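Local coordinates for protein L-lysine 6-monooxygenase involved in desferrioxamine biosynthesis (Erwinia amylovora CFBP1430, PDB 5O8P) that probably hydroxylates one terminal amine of cadaverine with FAD and NADPH, a step in the biosynthesis of the siderophore desferrioxamine, at residues 125-137 against 146-158. Numbering follows the deposited sequence.
Sequences YVSYDDNLQCYRV and KQQEWLAHRLVLG. With FAD (flavin-adenine dinucleotide), chain C.
Y135 and V137 pair with A152 and W150 as two antiparallel hydrogen-bonded pairs, with R136 and L151 between them as the non-hydrogen-bonded pair; the N-to-C directions of strands 134-137 and 147-152 make 160°, close to antiparallel. Four backbone bonds fix this register, from Y135 N to A152 O (2.7 Å), A152 N to Y135 O, V137 N to W150 O (2.8 Å, N-H...O 171°) and W150 N to V137 O.

On the face bearing R136 and L151, the two side chains lie alongside each other, and L151 CD2 sits over one face of the guanidinium, 3.8 Å from NH1. R136 leaves the strand with CG anti to its backbone N (chi1 175°) and bends at chi3, which places the guanidinium between two carboxylates. NH1 reaches E149 OE1 at 2.9 Å, from above the carboxylate plane, while NH2 meets D129 OD2 at 2.6 Å on its anti side, tilted out of the carboxylate plane but with a nearly straight N-H...O. The second oxygen, D129 OD1, accepts from L132 N in an Asx motif, tying this salt-bridge network to the turn, where Q133 and C134 opposite D129 form a G1 bulge.

On the face of Y135, V137, W150 and A152, side-chain contacts between the segments are mainly apolar. Beyond A152 the chain turns, and L155 brings CD1 to V126 CG1 (3.6 Å) and obliquely to the Y135 ring, and CD2 to V137 CG2 (3.6 Å). H153 O lies at that ring's edge, while Y128 covers one face.

The arrangement is an antiparallel three-strand meander, 121-129, 134-141 and 147-152, whose last strand also pairs with strand 8-14 of the FAD-binding sheet; strand 155-157 then leads to G158 in the FAD pocket, consistent with a Rossmann-like flavoprotein fold.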
loop_
_atom_site.group_PDB
_atom_site.type_symbol
_atom_site.label_atom_id
_atom_site.label_comp_id
_atom_site.label_asym_id
_atom_site.label_seq_id
_atom_site.Cartn_x
_atom_site.Cartn_y
_atom_site.Cartn_z
ATOM N N TYR B 125 -5.765 50.973 -6.112
ATOM C CA TYR B 125 -5.799 51.392 -7.511
ATOM C C TYR B 125 -4.419 51.205 -8.146
ATOM O O TYR B 125 -3.390 51.356 -7.482
ATOM C CB TYR B 125 -6.244 52.855 -7.591
ATOM C CG TYR B 125 -6.603 53.362 -8.981
ATOM C CD1 TYR B 125 -7.757 52.908 -9.645
ATOM C CD2 TYR B 125 -5.806 54.339 -9.621
ATOM C CE1 TYR B 125 -8.099 53.397 -10.906
ATOM C CE2 TYR B 125 -6.132 54.828 -10.882
ATOM C CZ TYR B 125 -7.276 54.360 -11.522
ATOM O OH TYR B 125 -7.594 54.851 -12.770
ATOM N N VAL B 126 -4.411 50.851 -9.426
ATOM C CA VAL B 126 -3.187 50.747 -10.210
ATOM C C VAL B 126 -3.397 51.507 -11.506
ATOM O O VAL B 126 -4.486 51.482 -12.064
ATOM C CB VAL B 126 -2.827 49.277 -10.534
ATOM C CG1 VAL B 126 -1.529 49.205 -11.313
ATOM C CG2 VAL B 126 -2.716 48.450 -9.262
ATOM N N SER B 127 -2.356 52.175 -11.982
ATOM C CA SER B 127 -2.428 52.950 -13.216
ATOM C C SER B 127 -1.068 52.984 -13.898
ATOM O O SER B 127 -0.042 52.743 -13.249
ATOM C CB SER B 127 -2.915 54.369 -12.912
ATOM O OG SER B 127 -2.152 54.944 -11.862
ATOM N N TYR B 128 -1.077 53.256 -15.206
ATOM C CA TYR B 128 0.149 53.370 -15.994
ATOM C C TYR B 128 0.496 54.824 -16.197
ATOM O O TYR B 128 -0.273 55.574 -16.794
ATOM C CB TYR B 128 0.018 52.690 -17.362
ATOM C CG TYR B 128 1.327 52.642 -18.140
ATOM C CD1 TYR B 128 2.397 51.864 -17.688
ATOM C CD2 TYR B 128 1.512 53.394 -19.302
ATOM C CE1 TYR B 128 3.599 51.811 -18.365
ATOM C CE2 TYR B 128 2.719 53.350 -19.997
ATOM C CZ TYR B 128 3.761 52.554 -19.522
ATOM O OH TYR B 128 4.955 52.502 -20.206
ATOM N N ASP B 129 1.668 55.206 -15.711
ATOM C CA ASP B 129 2.181 56.564 -15.857
ATOM C C ASP B 129 2.876 56.715 -17.208
ATOM O O ASP B 129 3.967 56.184 -17.396
ATOM C CB ASP B 129 3.152 56.842 -14.713
ATOM C CG ASP B 129 3.438 58.306 -14.535
ATOM O OD1 ASP B 129 3.856 58.974 -15.532
ATOM O OD2 ASP B 129 3.245 58.755 -13.373
ATOM N N ASP B 130 2.256 57.432 -18.143
ATOM C CA ASP B 130 2.825 57.585 -19.495
ATOM C C ASP B 130 4.169 58.312 -19.480
ATOM O O ASP B 130 5.059 57.982 -20.258
ATOM C CB ASP B 130 1.872 58.339 -20.427
ATOM C CG ASP B 130 0.595 57.586 -20.693
ATOM O OD1 ASP B 130 0.655 56.454 -21.226
ATOM O OD2 ASP B 130 -0.477 58.145 -20.386
ATOM N N ASN B 131 4.302 59.284 -18.578
ATOM C CA ASN B 131 5.500 60.118 -18.486
ATOM C C ASN B 131 6.687 59.386 -17.853
ATOM O O ASN B 131 7.793 59.449 -18.385
ATOM C CB ASN B 131 5.173 61.437 -17.762
ATOM C CG ASN B 131 4.302 62.381 -18.613
ATOM O OD1 ASN B 131 3.943 63.472 -18.166
ATOM N ND2 ASN B 131 3.962 61.966 -19.839
ATOM N N LEU B 132 6.462 58.676 -16.747
ATOM C CA LEU B 132 7.507 57.828 -16.134
ATOM C C LEU B 132 7.690 56.471 -16.837
ATOM O O LEU B 132 8.672 55.781 -16.584
ATOM C CB LEU B 132 7.222 57.583 -14.643
ATOM C CG LEU B 132 7.534 58.689 -13.637
ATOM C CD1 LEU B 132 6.941 58.336 -12.279
ATOM C CD2 LEU B 132 9.030 58.948 -13.493
ATOM N N GLN B 133 6.747 56.086 -17.698
ATOM C CA GLN B 133 6.781 54.803 -18.424
ATOM C C GLN B 133 6.771 53.553 -17.514
ATOM O O GLN B 133 7.394 52.542 -17.827
ATOM C CB GLN B 133 7.953 54.772 -19.431
ATOM C CG GLN B 133 7.722 55.640 -20.661
ATOM C CD GLN B 133 6.860 54.942 -21.696
ATOM O OE1 GLN B 133 7.337 54.075 -22.429
ATOM N NE2 GLN B 133 5.579 55.307 -21.751
ATOM N N CYS B 134 6.031 53.622 -16.408
ATOM C CA CYS B 134 5.942 52.523 -15.453
ATOM C C CYS B 134 4.572 52.482 -14.754
ATOM O O CYS B 134 3.707 53.315 -15.022
ATOM C CB CYS B 134 7.068 52.650 -14.429
ATOM S SG CYS B 134 6.737 53.860 -13.130
ATOM N N TYR B 135 4.384 51.495 -13.876
ATOM C CA TYR B 135 3.110 51.299 -13.170
ATOM C C TYR B 135 3.139 51.941 -11.778
ATOM O O TYR B 135 4.152 51.899 -11.064
ATOM C CB TYR B 135 2.740 49.808 -13.100
ATOM C CG TYR B 135 2.309 49.257 -14.450
ATOM C CD1 TYR B 135 1.001 49.423 -14.909
ATOM C CD2 TYR B 135 3.218 48.609 -15.281
ATOM C CE1 TYR B 135 0.603 48.949 -16.155
ATOM C CE2 TYR B 135 2.838 48.135 -16.530
ATOM C CZ TYR B 135 1.527 48.301 -16.969
ATOM O OH TYR B 135 1.166 47.820 -18.210
ATOM N N ARG B 136 2.013 52.543 -11.411
ATOM C CA ARG B 136 1.858 53.260 -10.147
ATOM C C ARG B 136 0.796 52.536 -9.352
ATOM O O ARG B 136 -0.343 52.476 -9.792
ATOM C CB ARG B 136 1.426 54.702 -10.451
ATOM C CG ARG B 136 1.097 55.569 -9.259
ATOM C CD ARG B 136 0.716 56.988 -9.693
ATOM N NE ARG B 136 1.785 57.613 -10.485
ATOM C CZ ARG B 136 2.912 58.121 -9.980
ATOM N NH1 ARG B 136 3.163 58.110 -8.659
ATOM N NH2 ARG B 136 3.813 58.649 -10.816
ATOM N N VAL B 137 1.168 51.996 -8.199
ATOM C CA VAL B 137 0.286 51.152 -7.367
ATOM C C VAL B 137 -0.063 51.897 -6.084
ATOM O O VAL B 137 0.814 52.111 -5.255
ATOM C CB VAL B 137 1.006 49.833 -6.987
ATOM C CG1 VAL B 137 0.185 48.995 -6.016
ATOM C CG2 VAL B 137 1.350 49.045 -8.235
ATOM N N LYS B 146 -2.972 54.930 6.276
ATOM C CA LYS B 146 -1.986 55.719 5.527
ATOM C C LYS B 146 -1.915 55.344 4.046
ATOM O O LYS B 146 -1.831 54.163 3.723
ATOM C CB LYS B 146 -0.608 55.527 6.154
ATOM C CG LYS B 146 0.516 56.287 5.461
ATOM C CD LYS B 146 1.787 56.249 6.278
ATOM C CE LYS B 146 2.838 57.159 5.666
ATOM N NZ LYS B 146 4.184 56.935 6.252
ATOM N N GLN B 147 -1.940 56.343 3.167
ATOM C CA GLN B 147 -1.774 56.139 1.734
ATOM C C GLN B 147 -0.290 56.055 1.393
ATOM O O GLN B 147 0.525 56.764 1.972
ATOM C CB GLN B 147 -2.412 57.295 0.950
ATOM C CG GLN B 147 -3.897 57.518 1.227
ATOM C CD GLN B 147 -4.764 56.362 0.777
ATOM O OE1 GLN B 147 -4.657 55.916 -0.366
ATOM N NE2 GLN B 147 -5.619 55.865 1.667
ATOM N N GLN B 148 0.054 55.171 0.465
ATOM C CA GLN B 148 1.408 55.120 -0.112
ATOM C C GLN B 148 1.285 54.748 -1.582
ATOM O O GLN B 148 0.330 54.081 -1.980
ATOM C CB GLN B 148 2.318 54.113 0.604
ATOM C CG GLN B 148 1.782 53.557 1.914
ATOM C CD GLN B 148 2.741 52.592 2.586
ATOM O OE1 GLN B 148 3.974 52.721 2.462
ATOM N NE2 GLN B 148 2.177 51.614 3.313
ATOM N N GLU B 149 2.239 55.216 -2.387
ATOM C CA GLU B 149 2.324 54.868 -3.808
ATOM C C GLU B 149 3.631 54.152 -4.072
ATOM O O GLU B 149 4.682 54.545 -3.574
ATOM C CB GLU B 149 2.169 56.102 -4.704
ATOM C CG GLU B 149 0.704 56.486 -4.879
ATOM C CD GLU B 149 0.458 57.692 -5.777
ATOM O OE1 GLU B 149 1.438 58.276 -6.335
ATOM O OE2 GLU B 149 -0.756 58.019 -5.919
ATOM N N TRP B 150 3.535 53.062 -4.816
ATOM C CA TRP B 150 4.671 52.234 -5.142
ATOM C C TRP B 150 4.831 52.316 -6.643
ATOM O O TRP B 150 3.848 52.232 -7.389
ATOM C CB TRP B 150 4.405 50.800 -4.714
ATOM C CG TRP B 150 3.996 50.656 -3.285
ATOM C CD1 TRP B 150 2.767 50.895 -2.753
ATOM C CD2 TRP B 150 4.816 50.220 -2.204
ATOM N NE1 TRP B 150 2.771 50.636 -1.407
ATOM C CE2 TRP B 150 4.021 50.218 -1.042
ATOM C CE3 TRP B 150 6.153 49.831 -2.107
ATOM C CZ2 TRP B 150 4.517 49.847 0.208
ATOM C CZ3 TRP B 150 6.648 49.452 -0.875
ATOM C CH2 TRP B 150 5.832 49.467 0.273
ATOM N N LEU B 151 6.065 52.515 -7.087
ATOM C CA LEU B 151 6.375 52.577 -8.505
ATOM C C LEU B 151 7.040 51.288 -8.922
ATOM O O LEU B 151 7.775 50.686 -8.132
ATOM C CB LEU B 151 7.283 53.767 -8.772
ATOM C CG LEU B 151 6.575 55.103 -8.539
ATOM C CD1 LEU B 151 7.547 56.255 -8.306
ATOM C CD2 LEU B 151 5.635 55.379 -9.699
ATOM N N ALA B 152 6.765 50.850 -10.150
ATOM C CA ALA B 152 7.313 49.580 -10.641
ATOM C C ALA B 152 7.182 49.394 -12.142
ATOM O O ALA B 152 6.170 49.765 -12.755
ATOM C CB ALA B 152 6.643 48.407 -9.939
ATOM N N HIS B 153 8.206 48.775 -12.718
ATOM C CA HIS B 153 8.232 48.482 -14.148
ATOM C C HIS B 153 7.292 47.341 -14.505
ATOM O O HIS B 153 6.671 47.349 -15.584
ATOM C CB HIS B 153 9.654 48.154 -14.597
ATOM C CG HIS B 153 10.580 49.332 -14.558
ATOM N ND1 HIS B 153 10.577 50.300 -15.540
ATOM C CD2 HIS B 153 11.530 49.701 -13.660
ATOM C CE1 HIS B 153 11.486 51.214 -15.250
ATOM N NE2 HIS B 153 12.075 50.876 -14.112
ATOM N N ARG B 154 7.195 46.371 -13.592
ATOM C CA ARG B 154 6.402 45.180 -13.786
ATOM C C ARG B 154 5.555 44.836 -12.564
ATOM O O ARG B 154 5.965 45.033 -11.420
ATOM C CB ARG B 154 7.344 44.017 -14.075
ATOM C CG ARG B 154 8.129 44.143 -15.372
ATOM C CD ARG B 154 9.227 43.124 -15.443
ATOM N NE ARG B 154 10.431 43.723 -14.884
ATOM C CZ ARG B 154 11.420 44.267 -15.586
ATOM N NH1 ARG B 154 11.394 44.285 -16.920
ATOM N NH2 ARG B 154 12.459 44.798 -14.934
ATOM N N LEU B 155 4.370 44.291 -12.818
ATOM C CA LEU B 155 3.492 43.767 -11.770
ATOM C C LEU B 155 3.286 42.268 -11.933
ATOM O O LEU B 155 3.248 41.759 -13.051
ATOM C CB LEU B 155 2.128 44.446 -11.867
ATOM C CG LEU B 155 2.109 45.962 -11.801
ATOM C CD1 LEU B 155 0.722 46.468 -12.150
ATOM C CD2 LEU B 155 2.541 46.405 -10.417
ATOM N N VAL B 156 3.125 41.564 -10.826
ATOM C CA VAL B 156 2.740 40.157 -10.871
ATOM C C VAL B 156 1.585 39.984 -9.884
ATOM O O VAL B 156 1.754 40.126 -8.665
ATOM C CB VAL B 156 3.950 39.187 -10.689
ATOM C CG1 VAL B 156 5.111 39.852 -9.977
ATOM C CG2 VAL B 156 3.578 37.894 -9.966
ATOM N N LEU B 157 0.410 39.686 -10.445
ATOM C CA LEU B 157 -0.853 39.621 -9.699
ATOM C C LEU B 157 -1.110 38.211 -9.158
ATOM O O LEU B 157 -1.550 37.336 -9.890
ATOM C CB LEU B 157 -2.013 40.068 -10.597
ATOM C CG LEU B 157 -1.845 41.417 -11.302
ATOM C CD1 LEU B 157 -3.051 41.773 -12.152
ATOM C CD2 LEU B 157 -1.563 42.536 -10.323
ATOM N N GLY B 158 -0.809 37.996 -7.880
ATOM C CA GLY B 158 -1.068 36.731 -7.201
ATOM C C GLY B 158 -2.186 36.864 -6.185
ATOM O O GLY B 158 -2.082 36.342 -5.079
HETATM P PA FAD C . -4.354 32.967 -1.967
HETATM O O1A FAD C . -4.428 32.345 -0.585
HETATM O O2A FAD C . -5.633 33.287 -2.703
HETATM O O5B FAD C . -3.475 34.310 -1.783
HETATM C C5B FAD C . -3.954 35.600 -2.146
HETATM C C4B FAD C . -3.527 36.692 -1.171
HETATM O O4B FAD C . -3.658 37.972 -1.808
HETATM C C3B FAD C . -4.405 36.741 0.075
HETATM O O3B FAD C . -3.561 36.824 1.231
HETATM C C2B FAD C . -5.294 37.967 -0.129
HETATM O O2B FAD C . -5.668 38.629 1.084
HETATM C C1B FAD C . -4.410 38.864 -0.974
HETATM N N9A FAD C . -5.102 39.937 -1.739
HETATM C C8A FAD C . -6.165 39.841 -2.564
HETATM N N7A FAD C . -6.485 41.064 -3.071
HETATM C C5A FAD C . -5.614 41.964 -2.567
HETATM C C6A FAD C . -5.370 43.429 -2.672
HETATM N N6A FAD C . -6.151 44.216 -3.451
HETATM N N1A FAD C . -4.336 43.958 -1.966
HETATM C C2A FAD C . -3.542 43.200 -1.180
HETATM N N3A FAD C . -3.714 41.872 -1.034
HETATM C C4A FAD C . -4.706 41.210 -1.689
HETATM N N1 FAD C . -3.369 23.032 -4.333
HETATM C C2 FAD C . -2.387 22.094 -4.287
HETATM O O2 FAD C . -1.597 22.020 -5.256
HETATM N N3 FAD C . -2.236 21.255 -3.238
HETATM C C4 FAD C . -3.056 21.292 -2.172
HETATM O O4 FAD C . -2.899 20.505 -1.220
HETATM C C4X FAD C . -4.156 22.289 -2.145
HETATM N N5 FAD C . -5.011 22.381 -1.103
HETATM C C5X FAD C . -6.006 23.300 -1.111
HETATM C C6 FAD C . -6.859 23.347 -0.011
HETATM C C7 FAD C . -7.903 24.266 0.054
HETATM C C7M FAD C . -8.816 24.294 1.255
HETATM C C8 FAD C . -8.105 25.214 -1.080
HETATM C C8M FAD C . -9.227 26.216 -1.035
HETATM C C9 FAD C . -7.258 25.173 -2.189
HETATM C C9A FAD C . -6.198 24.251 -2.267
HETATM N N10 FAD C . -5.298 24.173 -3.383
HETATM C C10 FAD C . -4.273 23.187 -3.330
HETATM C "C1'" FAD C . -5.376 25.059 -4.577
HETATM C "C2'" FAD C . -4.449 26.292 -4.466
HETATM O "O2'" FAD C . -3.135 25.896 -4.018
HETATM C "C3'" FAD C . -4.994 27.401 -3.546
HETATM O "O3'" FAD C . -6.254 27.885 -4.037
HETATM C "C4'" FAD C . -4.039 28.593 -3.396
HETATM O "O4'" FAD C . -4.285 29.246 -2.146
HETATM C "C5'" FAD C . -4.185 29.615 -4.520
HETATM O "O5'" FAD C . -2.976 30.370 -4.623
HETATM P P FAD C . -2.988 31.958 -4.419
HETATM O O1P FAD C . -1.559 32.452 -4.516
HETATM O O2P FAD C . -4.020 32.440 -5.399
HETATM O O3P FAD C . -3.452 31.946 -2.858
#